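Local coordinates for hemopexin fold protein CP4 (Vigna unguiculata, PDB 3OYO) that is of uncertain function but folds as a seed haemopexin-type beta-propeller that holds a calcium ion in its central channel, consistent with a ligand-binding role, at residues Y14-F19 with L27-G32; N79-I84 with E104-L109; K137-A142 with G150-I155; G164-S169 with L185-N190. All blocks are in the same frame, centred on the assembly; numbering follows the deposited sequence.

Contact 1: Y14-F19 with L27-G32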
loop_
_atom_site.group_PDB
_atom_site.type_symbol
_atom_site.label_atom_id
_atom_site.label_comp_id
_atom_site.label_asym_id
_atom_site.label_seq_id
_atom_site.Cartn_x
_atom_site.Cartn_y
_atom_site.Cartn_z
ATOM N N TYR A 14 8.926 -1.673 12.439
ATOM C CA TYR A 14 9.526 -2.577 11.455
ATOM C C TYR A 14 8.710 -3.807 11.181
ATOM O O TYR A 14 9.226 -4.866 10.936
ATOM C CB TYR A 14 10.985 -2.877 11.814
ATOM C CG TYR A 14 11.783 -1.662 11.523
ATOM C CD1 TYR A 14 11.988 -0.677 12.503
ATOM C CD2 TYR A 14 12.222 -1.425 10.245
ATOM C CE1 TYR A 14 12.648 0.509 12.212
ATOM C CE2 TYR A 14 12.891 -0.245 9.936
ATOM C CZ TYR A 14 13.105 0.709 10.908
ATOM O OH TYR A 14 13.742 1.862 10.524
ATOM N N GLU A 15 7.408 -3.632 11.190
ATOM C CA GLU A 15 6.503 -4.690 10.775
ATOM C C GLU A 15 5.670 -4.207 9.578
ATOM O O GLU A 15 5.242 -3.032 9.521
ATOM C CB GLU A 15 5.588 -5.077 11.922
ATOM C CG GLU A 15 6.255 -5.949 12.938
ATOM C CD GLU A 15 5.322 -6.372 14.023
ATOM O OE1 GLU A 15 4.140 -6.598 13.735
ATOM O OE2 GLU A 15 5.769 -6.492 15.177
ATOM N N VAL A 16 5.397 -5.115 8.647
ATOM C CA VAL A 16 4.591 -4.756 7.479
ATOM C C VAL A 16 3.646 -5.876 7.114
ATOM O O VAL A 16 3.988 -7.053 7.291
ATOM C CB VAL A 16 5.498 -4.339 6.257
ATOM C CG1 VAL A 16 6.451 -5.468 5.863
ATOM C CG2 VAL A 16 4.646 -3.843 5.041
ATOM N N TYR A 17 2.479 -5.496 6.566
ATOM C CA TYR A 17 1.468 -6.419 6.058
ATOM C C TYR A 17 1.527 -6.407 4.525
ATOM O O TYR A 17 1.464 -5.344 3.878
ATOM C CB TYR A 17 0.084 -6.008 6.545
ATOM C CG TYR A 17 -0.077 -6.017 8.055
ATOM C CD1 TYR A 17 -0.389 -7.204 8.746
ATOM C CD2 TYR A 17 0.107 -4.855 8.807
ATOM C CE1 TYR A 17 -0.542 -7.203 10.126
ATOM C CE2 TYR A 17 -0.012 -4.857 10.175
ATOM C CZ TYR A 17 -0.347 -6.032 10.842
ATOM O OH TYR A 17 -0.450 -6.004 12.243
ATOM N N PHE A 18 1.683 -7.597 3.949
ATOM C CA PHE A 18 1.643 -7.809 2.485
ATOM C C PHE A 18 0.402 -8.602 2.213
ATOM O O PHE A 18 0.149 -9.580 2.905
ATOM C CB PHE A 18 2.854 -8.627 2.008
ATOM C CG PHE A 18 4.162 -7.834 1.928
ATOM C CD1 PHE A 18 4.163 -6.438 1.894
ATOM C CD2 PHE A 18 5.375 -8.499 1.856
ATOM C CE1 PHE A 18 5.349 -5.723 1.797
ATOM C CE2 PHE A 18 6.585 -7.785 1.759
ATOM C CZ PHE A 18 6.578 -6.409 1.736
ATOM N N PHE A 19 -0.379 -8.180 1.210
ATOM C CA PHE A 19 -1.614 -8.890 0.813
ATOM C C PHE A 19 -1.496 -9.435 -0.611
ATOM O O PHE A 19 -0.887 -8.801 -1.494
ATOM C CB PHE A 19 -2.870 -7.965 0.921
ATOM C CG PHE A 19 -3.094 -7.414 2.305
ATOM C CD1 PHE A 19 -3.912 -8.091 3.207
ATOM C CD2 PHE A 19 -2.454 -6.236 2.739
ATOM C CE1 PHE A 19 -4.094 -7.607 4.517
ATOM C CE2 PHE A 19 -2.648 -5.746 4.034
ATOM C CZ PHE A 19 -3.465 -6.411 4.913
ATOM N N LEU A 27 5.202 -9.273 8.309
ATOM C CA LEU A 27 6.657 -9.420 8.363
ATOM C C LEU A 27 7.349 -8.411 9.259
ATOM O O LEU A 27 6.905 -7.267 9.402
ATOM C CB LEU A 27 7.333 -9.288 7.005
ATOM C CG LEU A 27 6.980 -9.960 5.697
ATOM C CD1 LEU A 27 8.175 -9.783 4.803
ATOM C CD2 LEU A 27 6.621 -11.460 5.865
ATOM N N HIS A 28 8.468 -8.852 9.828
ATOM C CA HIS A 28 9.371 -7.949 10.486
ATOM C C HIS A 28 10.499 -7.768 9.472
ATOM O O HIS A 28 11.030 -8.737 8.916
ATOM C CB HIS A 28 9.902 -8.534 11.800
ATOM C CG HIS A 28 11.040 -7.746 12.364
ATOM N ND1 HIS A 28 10.848 -6.588 13.080
ATOM C CD2 HIS A 28 12.380 -7.920 12.278
ATOM C CE1 HIS A 28 12.019 -6.074 13.404
ATOM N NE2 HIS A 28 12.963 -6.868 12.937
ATOM N N TYR A 29 10.859 -6.522 9.195
ATOM C CA TYR A 29 11.878 -6.283 8.194
ATOM C C TYR A 29 12.995 -5.402 8.759
ATOM O O TYR A 29 12.834 -4.729 9.786
ATOM C CB TYR A 29 11.227 -5.707 6.919
ATOM C CG TYR A 29 10.622 -4.315 7.090
ATOM C CD1 TYR A 29 9.468 -4.117 7.872
ATOM C CD2 TYR A 29 11.225 -3.198 6.490
ATOM C CE1 TYR A 29 8.925 -2.843 8.044
ATOM C CE2 TYR A 29 10.678 -1.922 6.647
ATOM C CZ TYR A 29 9.557 -1.750 7.437
ATOM O OH TYR A 29 9.054 -0.497 7.624
ATOM N N THR A 30 14.135 -5.439 8.074
ATOM C CA THR A 30 15.314 -4.674 8.447
ATOM C C THR A 30 15.918 -4.109 7.198
ATOM O O THR A 30 16.554 -4.840 6.433
ATOM C CB THR A 30 16.385 -5.517 9.196
ATOM O OG1 THR A 30 15.777 -6.113 10.354
ATOM C CG2 THR A 30 17.551 -4.560 9.665
ATOM N N PRO A 31 15.746 -2.796 6.992
ATOM C CA PRO A 31 16.353 -2.151 5.824
ATOM C C PRO A 31 17.869 -2.323 5.810
ATOM O O PRO A 31 18.513 -2.175 6.852
ATOM C CB PRO A 31 15.936 -0.670 5.963
ATOM C CG PRO A 31 15.497 -0.505 7.360
ATOM C CD PRO A 31 15.007 -1.840 7.842
ATOM N N GLY A 32 18.426 -2.632 4.645
ATOM C CA GLY A 32 19.857 -2.866 4.527
ATOM C C GLY A 32 20.262 -4.332 4.637
ATOM O O GLY A 32 21.417 -4.684 4.368
#
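Y14 and Y29 meet just past the last paired residues, at the open end of the hairpin of strands 15-20 and 23-28. The Y14 carbonyl O accepts the Y29 backbone N-H at 2.9 Å. Two further backbone bonds join V16 and L27, an antiparallel hydrogen-bonded pair. V16 N bonds L27 O and L27 N bonds V16 O. E15 faces H28 as a non-hydrogen-bonded pair.

The Y14 side chain can be followed outward. Its CB lies 3.3 Å from Y29 O and also meets H28 CE1. CG stays close to the same carbonyl O. Y14 CD2 is still 3.4 Å from Y29 O. It also sits over one face of the Y29 ring, near its rim, 3.9 Å from Y29 CZ. Y14 CE2 then touches P31 CD at 3.4 Å. The Y14 and Y29 ring planes are turned 51° apart, an oblique pairing. Y29 has CG between its backbone N and carbonyl carbon (chi1 66°), which swings the ring back against the Y14 backbone. There Y29 CE1 packs 3.3 Å from Y14 C. V16 CG1 reaches Y29 CD1 at 3.9 Å.

The hairpin forms the two inner strands of a four-stranded antiparallel sheet, one blade of the propeller. Strand 6-9 pairs with one side and strand 37-44 with the other. The Y29 hydroxyl bonds to H178 of the last blade.

Contact 2: N79-I84 with E104-L109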
loop_
_atom_site.group_PDB
_atom_site.type_symbol
_atom_site.label_atom_id
_atom_site.label_comp_id
_atom_site.label_asym_id
_atom_site.label_seq_id
_atom_site.Cartn_x
_atom_site.Cartn_y
_atom_site.Cartn_z
ATOM N N ASN A 79 -13.874 -1.192 -6.246
ATOM C CA ASN A 79 -14.426 0.158 -6.027
ATOM C C ASN A 79 -14.894 0.381 -4.575
ATOM O O ASN A 79 -15.746 1.223 -4.323
ATOM C CB ASN A 79 -15.599 0.445 -7.015
ATOM C CG ASN A 79 -16.915 -0.313 -6.668
ATOM O OD1 ASN A 79 -18.009 0.223 -6.866
ATOM N ND2 ASN A 79 -16.811 -1.550 -6.193
ATOM N N HIS A 80 -14.350 -0.400 -3.631
ATOM C CA HIS A 80 -14.778 -0.352 -2.233
ATOM C C HIS A 80 -13.649 -0.016 -1.280
ATOM O O HIS A 80 -12.495 -0.422 -1.486
ATOM C CB HIS A 80 -15.480 -1.663 -1.811
ATOM C CG HIS A 80 -16.890 -1.730 -2.298
ATOM N ND1 HIS A 80 -17.247 -2.385 -3.453
ATOM C CD2 HIS A 80 -18.010 -1.109 -1.855
ATOM C CE1 HIS A 80 -18.525 -2.176 -3.696
ATOM N NE2 HIS A 80 -19.015 -1.420 -2.727
ATOM N N SER A 81 -14.028 0.697 -0.217
ATOM C CA SER A 81 -13.086 1.192 0.817
ATOM C C SER A 81 -13.587 1.016 2.272
ATOM O O SER A 81 -14.798 0.947 2.557
ATOM C CB SER A 81 -12.715 2.668 0.536
ATOM O OG SER A 81 -11.671 3.123 1.403
ATOM N N ALA A 82 -12.647 0.911 3.203
ATOM C CA ALA A 82 -13.005 0.929 4.615
ATOM C C ALA A 82 -11.860 1.575 5.376
ATOM O O ALA A 82 -10.685 1.461 4.972
ATOM C CB ALA A 82 -13.294 -0.504 5.161
ATOM N N TYR A 83 -12.211 2.307 6.439
ATOM C CA TYR A 83 -11.213 2.811 7.367
ATOM C C TYR A 83 -11.323 1.821 8.500
ATOM O O TYR A 83 -12.423 1.490 8.930
ATOM C CB TYR A 83 -11.544 4.249 7.798
ATOM C CG TYR A 83 -10.375 4.945 8.475
ATOM C CD1 TYR A 83 -9.092 4.846 7.953
ATOM C CD2 TYR A 83 -10.550 5.682 9.643
ATOM C CE1 TYR A 83 -8.008 5.458 8.556
ATOM C CE2 TYR A 83 -9.446 6.303 10.282
ATOM C CZ TYR A 83 -8.173 6.172 9.736
ATOM O OH TYR A 83 -7.064 6.777 10.346
ATOM N N ILE A 84 -10.186 1.308 8.955
ATOM C CA ILE A 84 -10.155 0.234 9.955
ATOM C C ILE A 84 -9.169 0.520 11.102
ATOM O O ILE A 84 -8.269 1.359 10.985
ATOM C CB ILE A 84 -9.794 -1.116 9.297
ATOM C CG1 ILE A 84 -8.326 -1.139 8.844
ATOM C CG2 ILE A 84 -10.761 -1.391 8.123
ATOM C CD1 ILE A 84 -7.822 -2.519 8.435
ATOM N N GLU A 104 -17.701 7.365 -2.306
ATOM C CA GLU A 104 -18.402 7.738 -1.057
ATOM C C GLU A 104 -17.447 7.984 0.063
ATOM O O GLU A 104 -17.690 8.855 0.888
ATOM C CB GLU A 104 -19.402 6.668 -0.640
ATOM C CG GLU A 104 -20.623 6.655 -1.495
ATOM C CD GLU A 104 -21.462 5.413 -1.295
ATOM O OE1 GLU A 104 -22.699 5.550 -1.229
ATOM O OE2 GLU A 104 -20.888 4.303 -1.199
ATOM N N MET A 105 -16.380 7.192 0.149
ATOM C CA MET A 105 -15.352 7.449 1.154
ATOM C C MET A 105 -14.591 8.749 0.880
ATOM O O MET A 105 -14.267 9.504 1.824
ATOM C CB MET A 105 -14.360 6.272 1.243
ATOM C CG MET A 105 -13.456 6.338 2.458
ATOM S SD MET A 105 -14.342 5.956 3.963
ATOM C CE MET A 105 -14.359 4.176 3.977
ATOM N N PHE A 106 -14.308 9.029 -0.395
ATOM C CA PHE A 106 -13.524 10.216 -0.799
ATOM C C PHE A 106 -14.184 10.909 -1.992
ATOM O O PHE A 106 -13.814 10.650 -3.169
ATOM C CB PHE A 106 -12.094 9.816 -1.219
ATOM C CG PHE A 106 -11.318 9.104 -0.137
ATOM C CD1 PHE A 106 -10.767 9.823 0.932
ATOM C CD2 PHE A 106 -11.157 7.704 -0.166
ATOM C CE1 PHE A 106 -10.069 9.164 1.935
ATOM C CE2 PHE A 106 -10.431 7.058 0.851
ATOM C CZ PHE A 106 -9.876 7.792 1.873
ATOM N N PRO A 107 -15.196 11.764 -1.717
ATOM C CA PRO A 107 -15.875 12.462 -2.821
ATOM C C PRO A 107 -14.974 13.162 -3.844
ATOM O O PRO A 107 -15.379 13.290 -5.023
ATOM C CB PRO A 107 -16.778 13.442 -2.085
ATOM C CG PRO A 107 -17.183 12.625 -0.859
ATOM C CD PRO A 107 -15.853 12.066 -0.431
ATOM N N VAL A 108 -13.773 13.592 -3.432
ATOM C CA VAL A 108 -12.844 14.234 -4.369
ATOM C C VAL A 108 -12.443 13.274 -5.538
ATOM O O VAL A 108 -11.982 13.719 -6.620
ATOM C CB VAL A 108 -11.550 14.745 -3.676
ATOM C CG1 VAL A 108 -11.859 15.889 -2.648
ATOM C CG2 VAL A 108 -10.756 13.544 -3.053
ATOM N N LEU A 109 -12.614 11.967 -5.309
ATOM C CA LEU A 109 -12.222 10.976 -6.329
ATOM C C LEU A 109 -13.393 10.633 -7.259
ATOM O O LEU A 109 -13.221 9.918 -8.261
ATOM C CB LEU A 109 -11.633 9.703 -5.664
ATOM C CG LEU A 109 -10.469 9.930 -4.679
ATOM C CD1 LEU A 109 -9.857 8.568 -4.202
ATOM C CD2 LEU A 109 -9.413 10.705 -5.398
#
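The backbones of strand 80-85 and helix 102-105 come closest at S81 and M105, whose CA atoms are 6.7 Å apart, and no hydrogen bond joins them. F106 is the first residue to leave helical geometry. The M105 side chain carries most of the contact, its methyl lying on the strand backbone. M105 has CG anti to its backbone N (chi1 -168°), and its chain then bends at chi2 and chi3. This curls the thioether over the strand. M105 CE rests 3.6 Å from S81 O and equally near A82 CA. It also lies 3.8 Å from Y83 N. Nearer the root of the side chain, M105 CB meets S81 CB at 4.0 Å, and M105 CG lies 3.8 Å from S81 OG. The same CG packs over one face of the F106 ring, toward its rim. F106 CE2 is 4.2 Å from S81 OG. That hydroxyl makes a weak hydrogen bond to V75 O of the neighbouring strand.

The short helix follows strand 98-101 of the same blade, and M105 packs on T100 of that strand and on Y74 of strand 72-77. M105 O accepts a bond from K146, in the next blade.

Contact 3: K137-A142 with G150-I155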
loop_
_atom_site.group_PDB
_atom_site.type_symbol
_atom_site.label_atom_id
_atom_site.label_comp_id
_atom_site.label_asym_id
_atom_site.label_seq_id
_atom_site.Cartn_x
_atom_site.Cartn_y
_atom_site.Cartn_z
ATOM N N LYS A 137 -1.145 7.246 -13.626
ATOM C CA LYS A 137 -1.475 8.475 -12.914
ATOM C C LYS A 137 -1.277 8.321 -11.414
ATOM O O LYS A 137 -1.339 7.219 -10.883
ATOM C CB LYS A 137 -2.952 8.866 -13.207
ATOM C CG LYS A 137 -3.279 9.281 -14.633
ATOM C CD LYS A 137 -2.518 10.566 -14.973
ATOM C CE LYS A 137 -2.975 11.298 -16.268
ATOM N NZ LYS A 137 -2.952 10.397 -17.462
ATOM N N TYR A 138 -1.059 9.439 -10.722
ATOM C CA TYR A 138 -1.010 9.493 -9.265
ATOM C C TYR A 138 -1.558 10.839 -8.823
ATOM O O TYR A 138 -1.693 11.769 -9.641
ATOM C CB TYR A 138 0.402 9.311 -8.713
ATOM C CG TYR A 138 1.253 10.537 -8.828
ATOM C CD1 TYR A 138 1.998 10.789 -9.989
ATOM C CD2 TYR A 138 1.317 11.441 -7.798
ATOM C CE1 TYR A 138 2.777 11.931 -10.100
ATOM C CE2 TYR A 138 2.078 12.585 -7.902
ATOM C CZ TYR A 138 2.795 12.819 -9.058
ATOM O OH TYR A 138 3.532 13.951 -9.129
ATOM N N VAL A 139 -1.936 10.930 -7.542
ATOM C CA VAL A 139 -2.378 12.162 -6.958
ATOM C C VAL A 139 -2.158 12.035 -5.435
ATOM O O VAL A 139 -2.259 10.933 -4.885
ATOM C CB VAL A 139 -3.902 12.401 -7.235
ATOM C CG1 VAL A 139 -4.756 11.516 -6.320
ATOM C CG2 VAL A 139 -4.258 13.844 -7.099
ATOM N N ARG A 140 -1.872 13.166 -4.778
ATOM C CA ARG A 140 -1.767 13.186 -3.332
ATOM C C ARG A 140 -3.095 13.585 -2.742
ATOM O O ARG A 140 -3.821 14.380 -3.316
ATOM C CB ARG A 140 -0.667 14.133 -2.867
ATOM C CG ARG A 140 0.694 13.752 -3.353
ATOM C CD ARG A 140 1.453 14.959 -3.849
ATOM N NE ARG A 140 1.586 15.978 -2.815
ATOM C CZ ARG A 140 1.736 17.296 -3.029
ATOM N NH1 ARG A 140 1.780 17.820 -4.239
ATOM N NH2 ARG A 140 1.826 18.098 -2.001
ATOM N N ILE A 141 -3.434 12.976 -1.613
ATOM C CA ILE A 141 -4.636 13.307 -0.862
ATOM C C ILE A 141 -4.275 13.441 0.614
ATOM O O ILE A 141 -3.412 12.727 1.079
ATOM C CB ILE A 141 -5.770 12.222 -1.078
ATOM C CG1 ILE A 141 -7.071 12.697 -0.440
ATOM C CG2 ILE A 141 -5.375 10.822 -0.598
ATOM C CD1 ILE A 141 -8.265 11.814 -0.799
ATOM N N ALA A 142 -4.928 14.362 1.348
ATOM C CA ALA A 142 -4.792 14.463 2.800
ATOM C C ALA A 142 -5.931 13.673 3.384
ATOM O O ALA A 142 -7.099 14.007 3.152
ATOM C CB ALA A 142 -4.859 15.959 3.274
ATOM N N GLY A 150 -2.529 19.129 -5.025
ATOM C CA GLY A 150 -1.950 19.161 -6.366
ATOM C C GLY A 150 -2.866 18.526 -7.408
ATOM O O GLY A 150 -3.987 18.067 -7.112
ATOM N N ASN A 151 -2.382 18.486 -8.642
ATOM C CA ASN A 151 -3.136 17.871 -9.723
ATOM C C ASN A 151 -2.795 16.401 -9.910
ATOM O O ASN A 151 -1.703 15.949 -9.508
ATOM C CB ASN A 151 -2.870 18.618 -11.025
ATOM C CG ASN A 151 -3.431 20.040 -11.002
ATOM O OD1 ASN A 151 -4.565 20.297 -10.551
ATOM N ND2 ASN A 151 -2.644 20.952 -11.483
ATOM N N ILE A 152 -3.731 15.672 -10.524
ATOM C CA ILE A 152 -3.476 14.309 -10.957
ATOM C C ILE A 152 -2.379 14.382 -12.015
ATOM O O ILE A 152 -2.506 15.165 -12.969
ATOM C CB ILE A 152 -4.745 13.622 -11.577
ATOM C CG1 ILE A 152 -5.915 13.632 -10.564
ATOM C CG2 ILE A 152 -4.402 12.181 -11.944
ATOM C CD1 ILE A 152 -7.250 13.115 -11.135
ATOM N N ARG A 153 -1.309 13.594 -11.866
ATOM C CA ARG A 153 -0.193 13.658 -12.832
ATOM C C ARG A 153 0.269 12.286 -13.305
ATOM O O ARG A 153 -0.040 11.271 -12.681
ATOM C CB ARG A 153 0.994 14.425 -12.216
ATOM C CG ARG A 153 0.623 15.818 -11.674
ATOM C CD ARG A 153 1.768 16.384 -10.848
ATOM N NE ARG A 153 2.929 16.617 -11.725
ATOM C CZ ARG A 153 4.154 16.948 -11.322
ATOM N NH1 ARG A 153 4.415 17.087 -10.029
ATOM N NH2 ARG A 153 5.130 17.130 -12.221
ATOM N N ASN A 154 1.010 12.245 -14.396
ATOM C CA ASN A 154 1.643 10.982 -14.801
ATOM C C ASN A 154 2.772 10.678 -13.864
ATOM O O ASN A 154 3.507 11.595 -13.452
ATOM C CB ASN A 154 2.193 11.055 -16.236
ATOM C CG ASN A 154 1.126 11.331 -17.254
ATOM O OD1 ASN A 154 0.076 10.703 -17.278
ATOM N ND2 ASN A 154 1.391 12.291 -18.102
ATOM N N ILE A 155 2.930 9.394 -13.524
ATOM C CA ILE A 155 3.983 8.954 -12.606
ATOM C C ILE A 155 5.328 9.416 -13.172
ATOM O O ILE A 155 6.180 9.952 -12.448
ATOM C CB ILE A 155 3.957 7.403 -12.395
ATOM C CG1 ILE A 155 2.644 6.961 -11.701
ATOM C CG2 ILE A 155 5.159 6.976 -11.568
ATOM C CD1 ILE A 155 2.349 5.427 -11.755
HETATM O O HOH W 1 3.673 16.006 -7.583
HETATM O O HOH W 2 -1.035 15.572 -6.862
#
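The Y138 ring carries N154 O at its edge, in plane and 3.4 Å from CE1. I155 N and a water oxygen lie at the edge too. Beyond the segments, F159 meets this ring edge-to-face. R153 runs alongside Y138 in the same direction, its guanidinium plane 47° from the ring. The edge water joins the two side chains, 2.6 Å from Y138 OH and 2.8 Å from R153 NH1.

Beneath them, Y138 and R153 form an antiparallel hydrogen-bonded pair in the outer hairpin of a haemopexin propeller blade. Y138 N bonds R153 O, and R153 N bonds Y138 O. K137 bends at chi2 and chi4 to lie beside N154, and its NZ donates to N154 OD1 at 3.0 Å. A leucine in place of K137 would probably leave N154 OD1 without this donor and the amide held mainly by D157. N154 ND2 bonds D157, in helix 155-158. Farther along, V139 CG2 meets I152 CG1 at 3.8 Å. A second water takes a long bond from R140 N and donates to N151 O.

Contact 4: G164-S169 with L185-N190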
loop_
_atom_site.group_PDB
_atom_site.type_symbol
_atom_site.label_atom_id
_atom_site.label_comp_id
_atom_site.label_asym_id
_atom_site.label_seq_id
_atom_site.Cartn_x
_atom_site.Cartn_y
_atom_site.Cartn_z
ATOM N N GLY A 164 10.620 5.603 -17.670
ATOM C CA GLY A 164 11.376 4.657 -18.453
ATOM C C GLY A 164 11.488 3.329 -17.762
ATOM O O GLY A 164 11.930 2.380 -18.363
ATOM N N THR A 165 11.051 3.231 -16.515
ATOM C CA THR A 165 11.121 1.964 -15.780
ATOM C C THR A 165 9.763 1.251 -15.851
ATOM O O THR A 165 8.785 1.810 -16.356
ATOM C CB THR A 165 11.443 2.213 -14.298
ATOM O OG1 THR A 165 10.273 2.757 -13.660
ATOM C CG2 THR A 165 12.609 3.216 -14.166
ATOM N N GLU A 166 9.687 0.047 -15.310
ATOM C CA GLU A 166 8.430 -0.706 -15.319
ATOM C C GLU A 166 7.322 -0.117 -14.383
ATOM O O GLU A 166 6.167 -0.453 -14.498
ATOM C CB GLU A 166 8.714 -2.201 -15.104
ATOM C CG GLU A 166 8.114 -2.799 -13.877
ATOM C CD GLU A 166 9.013 -2.712 -12.661
ATOM O OE1 GLU A 166 9.692 -1.686 -12.522
ATOM O OE2 GLU A 166 9.019 -3.666 -11.833
ATOM N N PHE A 167 7.699 0.814 -13.517
ATOM C CA PHE A 167 6.809 1.568 -12.629
ATOM C C PHE A 167 6.110 2.735 -13.297
ATOM O O PHE A 167 5.111 3.251 -12.781
ATOM C CB PHE A 167 7.614 2.091 -11.426
ATOM C CG PHE A 167 8.228 0.997 -10.615
ATOM C CD1 PHE A 167 7.437 0.169 -9.812
ATOM C CD2 PHE A 167 9.591 0.730 -10.699
ATOM C CE1 PHE A 167 8.016 -0.886 -9.072
ATOM C CE2 PHE A 167 10.180 -0.347 -9.980
ATOM C CZ PHE A 167 9.380 -1.148 -9.156
ATOM N N GLU A 168 6.630 3.156 -14.450
ATOM C CA GLU A 168 6.099 4.306 -15.166
ATOM C C GLU A 168 4.627 4.190 -15.491
ATOM O O GLU A 168 3.886 5.205 -15.471
ATOM C CB GLU A 168 6.904 4.535 -16.466
ATOM C CG GLU A 168 6.500 5.792 -17.213
ATOM C CD GLU A 168 7.230 5.981 -18.533
ATOM O OE1 GLU A 168 6.841 6.910 -19.265
ATOM O OE2 GLU A 168 8.155 5.211 -18.854
ATOM N N SER A 169 4.184 2.980 -15.837
ATOM C CA SER A 169 2.771 2.823 -16.193
ATOM C C SER A 169 1.923 2.166 -15.080
ATOM O O SER A 169 0.817 1.701 -15.327
ATOM C CB SER A 169 2.602 2.093 -17.504
ATOM O OG SER A 169 2.992 0.759 -17.317
ATOM N N LEU A 185 8.303 0.048 -3.654
ATOM C CA LEU A 185 7.317 -0.042 -4.742
ATOM C C LEU A 185 7.362 -1.451 -5.308
ATOM O O LEU A 185 8.451 -2.021 -5.434
ATOM C CB LEU A 185 7.615 0.977 -5.868
ATOM C CG LEU A 185 7.973 2.436 -5.531
ATOM C CD1 LEU A 185 8.046 3.264 -6.837
ATOM C CD2 LEU A 185 6.994 3.052 -4.503
ATOM N N PHE A 186 6.208 -2.015 -5.646
ATOM C CA PHE A 186 6.160 -3.419 -6.127
ATOM C C PHE A 186 5.404 -3.417 -7.463
ATOM O O PHE A 186 4.398 -2.715 -7.613
ATOM C CB PHE A 186 5.452 -4.334 -5.111
ATOM C CG PHE A 186 6.142 -4.432 -3.779
ATOM C CD1 PHE A 186 7.122 -5.415 -3.542
ATOM C CD2 PHE A 186 5.823 -3.548 -2.751
ATOM C CE1 PHE A 186 7.745 -5.506 -2.298
ATOM C CE2 PHE A 186 6.445 -3.636 -1.512
ATOM C CZ PHE A 186 7.407 -4.621 -1.280
ATOM N N LYS A 187 5.943 -4.126 -8.456
ATOM C CA LYS A 187 5.320 -4.222 -9.779
ATOM C C LYS A 187 5.556 -5.636 -10.318
ATOM O O LYS A 187 6.698 -6.090 -10.410
ATOM C CB LYS A 187 5.924 -3.193 -10.728
ATOM C CG LYS A 187 4.934 -2.505 -11.588
ATOM C CD LYS A 187 4.269 -3.415 -12.605
ATOM C CE LYS A 187 3.271 -2.689 -13.522
ATOM N NZ LYS A 187 3.815 -1.424 -14.120
ATOM N N GLY A 188 4.483 -6.353 -10.613
ATOM C CA GLY A 188 4.577 -7.771 -11.027
ATOM C C GLY A 188 5.340 -8.622 -10.026
ATOM O O GLY A 188 4.861 -8.844 -8.908
ATOM N N GLN A 189 6.536 -9.063 -10.427
ATOM C CA GLN A 189 7.423 -9.902 -9.637
ATOM C C GLN A 189 8.587 -9.101 -9.034
ATOM O O GLN A 189 9.350 -9.636 -8.230
ATOM C CB GLN A 189 8.060 -10.969 -10.532
ATOM C CG GLN A 189 7.107 -11.929 -11.184
ATOM C CD GLN A 189 7.832 -12.993 -12.040
ATOM O OE1 GLN A 189 7.193 -13.841 -12.654
ATOM N NE2 GLN A 189 9.167 -12.943 -12.067
ATOM N N ASN A 190 8.706 -7.837 -9.434
ATOM C CA ASN A 190 9.809 -6.982 -9.029
ATOM C C ASN A 190 9.453 -5.885 -8.021
ATOM O O ASN A 190 8.271 -5.623 -7.767
ATOM C CB ASN A 190 10.391 -6.331 -10.302
ATOM C CG ASN A 190 10.899 -7.378 -11.275
ATOM O OD1 ASN A 190 11.734 -8.209 -10.901
ATOM N ND2 ASN A 190 10.403 -7.363 -12.500
HETATM O O HOH W 3 1.542 -0.920 -15.970
#
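The contact joins the last two propeller blades, the loop 164-169 packing against the 182-187/190-195 hairpin. The loop holds a type I turn from T165 to E168, and T165 OG1 accepts F167 N in an ST turn. In the hairpin, K187 to N190 form a type II' turn. The K187 chain bends at chi2 (-67°) and chi4 (48°), which brings NZ back to E166 O. K187 NZ donates to E166 O at 2.6 Å, nearly in line with the carbonyl. It also bonds G170 O and a water that meets S169 OG. The E166 side chain runs alongside K187, pointing the opposite way, its OE2 3.3 Å from K187 CB and 3.4 Å from N190 CB. The F167 ring is held between E166 CD, over the centre of one face, and L185 CD1, toward the rim of the other. F167 CE1 reaches K187 CB at 3.5 Å and L185 CB at 3.7 Å. A methionine in place of K187 would probably leave the E166 carbonyl without this donor. K187 NZ thus serves carbonyls and water, 6.1 Å from E166 OE1. E166 OE2 is buried without a polar partner, a cost that the nearby positive charge may partly offset.

The four contacts follow one another along the chain, and each lies in or beside a different antiparallel sheet of the propeller. Contacts 1 and 3 are hairpin pairings within the first and third blades. Contact 2 packs a short helix on the second blade, and contact 4 joins a loop to the fourth. Contacts 1 and 2 have centres 26 Å apart, on opposite sides of the chain's centre, and do not touch. Neighbours meet at blade borders: F106 and V108 of contact 2 pack on I141 of contact 3, and I155 of contact 3 packs on F167 and E168 of contact 4. F18 and F186 join contacts 1 and 4, so the last blade closes against the first, around the central calcium ion.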